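Side-chain contact in putative O-Methyltransferase (PDB 3DR5), which probably transfers methyl groups from S-adenosyl-L-methionine to hydroxyl oxygens of a substrate that is not established: residues L72-L75 with N76-D80. Numbering follows the deposited sequence.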
ATOM      1  N   LEU A  72      13.750   8.182  -5.167  1.00 29.51           N
ATOM      2  CA  LEU A  72      14.644   7.249  -4.501  1.00 30.07           C
ATOM      3  C   LEU A  72      13.846   6.105  -3.873  1.00 28.95           C
ATOM      4  O   LEU A  72      14.291   4.954  -3.870  1.00 29.63           O
ATOM      5  CB  LEU A  72      15.484   7.974  -3.434  1.00 28.25           C
ATOM      6  CG  LEU A  72      16.631   8.839  -3.993  1.00 28.77           C
ATOM      7  CD1 LEU A  72      17.279   9.636  -2.860  1.00 31.04           C
ATOM      8  CD2 LEU A  72      17.680   7.949  -4.668  1.00 27.33           C
ATOM      9  N   TYR A  73      12.673   6.417  -3.333  1.00 29.65           N
ATOM     10  CA  TYR A  73      11.826   5.392  -2.718  1.00 29.58           C
ATOM     11  C   TYR A  73      11.283   4.461  -3.793  1.00 28.26           C
ATOM     12  O   TYR A  73      11.214   3.258  -3.609  1.00 29.39           O
ATOM     13  CB  TYR A  73      10.660   6.041  -1.986  1.00 29.72           C
ATOM     14  CG  TYR A  73      11.035   6.632  -0.660  1.00 29.82           C
ATOM     15  CD1 TYR A  73      11.394   5.809   0.411  1.00 29.49           C
ATOM     16  CD2 TYR A  73      10.991   8.011  -0.458  1.00 29.76           C
ATOM     17  CE1 TYR A  73      11.693   6.347   1.655  1.00 30.20           C
ATOM     18  CE2 TYR A  73      11.288   8.564   0.784  1.00 28.61           C
ATOM     19  CZ  TYR A  73      11.632   7.731   1.831  1.00 29.90           C
ATOM     20  OH  TYR A  73      11.882   8.273   3.064  1.00 35.40           O
ATOM     21  N   ILE A  74      10.902   5.045  -4.920  1.00 27.05           N
ATOM     22  CA  ILE A  74      10.367   4.292  -6.040  1.00 26.50           C
ATOM     23  C   ILE A  74      11.448   3.420  -6.681  1.00 26.41           C
ATOM     24  O   ILE A  74      11.214   2.245  -6.954  1.00 28.29           O
ATOM     25  CB  ILE A  74       9.741   5.260  -7.091  1.00 25.58           C
ATOM     26  CG1 ILE A  74       8.459   5.871  -6.519  1.00 23.49           C
ATOM     27  CG2 ILE A  74       9.459   4.528  -8.398  1.00 22.85           C
ATOM     28  CD1 ILE A  74       7.723   6.796  -7.483  1.00 28.06           C
ATOM     29  N   LEU A  75      12.631   3.993  -6.910  1.00 29.11           N
ATOM     30  CA  LEU A  75      13.739   3.254  -7.516  1.00 31.04           C
ATOM     31  C   LEU A  75      14.164   2.046  -6.684  1.00 31.90           C
ATOM     32  O   LEU A  75      14.639   1.051  -7.224  1.00 32.45           O
ATOM     33  CB  LEU A  75      14.930   4.196  -7.769  1.00 29.40           C
ATOM     34  CG  LEU A  75      14.698   5.156  -8.946  1.00 32.38           C
ATOM     35  CD1 LEU A  75      15.762   6.259  -8.957  1.00 30.38           C
ATOM     36  CD2 LEU A  75      14.716   4.361 -10.254  1.00 29.98           C
ATOM     37  N   ASN A  76      13.981   2.132  -5.371  1.00 33.41           N
ATOM     38  CA  ASN A  76      14.320   1.019  -4.484  1.00 35.17           C
ATOM     39  C   ASN A  76      13.543  -0.246  -4.856  1.00 35.09           C
ATOM     40  O   ASN A  76      14.095  -1.346  -4.824  1.00 36.99           O
ATOM     41  CB  ASN A  76      14.003   1.381  -3.034  1.00 34.72           C
ATOM     42  CG  ASN A  76      15.147   2.093  -2.341  1.00 39.54           C
ATOM     43  OD1 ASN A  76      14.950   2.805  -1.345  1.00 43.81           O
ATOM     44  ND2 ASN A  76      16.354   1.895  -2.851  1.00 43.80           N
ATOM     45  N   GLY A  77      12.265  -0.094  -5.211  1.00 32.65           N
ATOM     46  CA  GLY A  77      11.448  -1.259  -5.541  1.00 31.47           C
ATOM     47  C   GLY A  77      11.281  -1.643  -6.998  1.00 32.40           C
ATOM     48  O   GLY A  77      11.137  -2.817  -7.332  1.00 32.95           O
ATOM     49  N   LEU A  78      11.303  -0.644  -7.863  1.00 31.49           N
ATOM     50  CA  LEU A  78      11.146  -0.835  -9.299  1.00 32.19           C
ATOM     51  C   LEU A  78      12.104  -1.869  -9.918  1.00 32.44           C
ATOM     52  O   LEU A  78      13.279  -1.926  -9.561  1.00 33.08           O
ATOM     53  CB  LEU A  78      11.335   0.515  -9.991  1.00 29.81           C
ATOM     54  CG  LEU A  78      10.344   1.069 -11.018  1.00 36.01           C
ATOM     55  CD1 LEU A  78       8.911   0.897 -10.530  1.00 31.57           C
ATOM     56  CD2 LEU A  78      10.665   2.547 -11.264  1.00 33.99           C
ATOM     57  N   ALA A  79      11.598  -2.690 -10.838  1.00 32.64           N
ATOM     58  CA  ALA A  79      12.439  -3.675 -11.519  1.00 34.44           C
ATOM     59  C   ALA A  79      13.485  -2.893 -12.354  1.00 36.11           C
ATOM     60  O   ALA A  79      13.198  -1.817 -12.917  1.00 34.62           O
ATOM     61  CB  ALA A  79      11.589  -4.557 -12.420  1.00 33.20           C
ATOM     62  N   ASP A  80      14.695  -3.443 -12.443  1.00 37.28           N
ATOM     63  CA  ASP A  80      15.801  -2.800 -13.161  1.00 38.96           C
ATOM     64  C   ASP A  80      15.574  -2.419 -14.612  1.00 39.23           C
ATOM     65  O   ASP A  80      16.160  -1.442 -15.095  1.00 40.09           O
ATOM     66  CB  ASP A  80      17.070  -3.652 -13.060  1.00 39.60           C
ATOM     67  CG  ASP A  80      17.549  -3.813 -11.629  1.00 42.87           C
ATOM     68  OD1 ASP A  80      17.093  -3.027 -10.771  1.00 44.38           O
ATOM     69  OD2 ASP A  80      18.390  -4.709 -11.369  1.00 45.18           O
TER
HETATM   70  O   HOH W   1      15.006   0.089  -9.531  1.00 35.26           O
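With chi1 of -70°, Ile74 sets its CG2 methyl anti to the backbone N, and Leu78, whose chi1 of -130° falls away from the usual staggered values, uses its first and second torsions together to bring CD2 to 3.7 Å from that CG2. The two side chains run side by side in the same direction, a single methyl-to-methyl touch near the C-terminal part of helix 67-77. Ala49 of helix 39-51 touches both, while Leu132 and Gln131 of strand 130-135 lie against Ile74 and Leu78 respectively. In this Rossmann-like methyltransferase fold, helix 67-77 is the crossover of the beta-alpha-beta unit between parallel strands 59-63 and 83-87, and the chain that follows it leads to the second strand. The carbonyl O of Ile74 receives two amides, Leu78 N at 3.0 Å in a nearly straight bond (N-H...O 166°) and Gly77 N at 3.1 Å in a weak one. Two residues earlier, Asn76 N binds Leu72 O at 3.2 Å, approaching from above the carbonyl plane. The Asn76 side chain folds back along the helix, its CB 3.4 Å from Tyr73 O, and also touches Thr46 and Tyr106. A water donates to Leu75 O, over a rather short distance, and to Leu78 O at 2.7 Å, linking a helical carbonyl to the loop that follows.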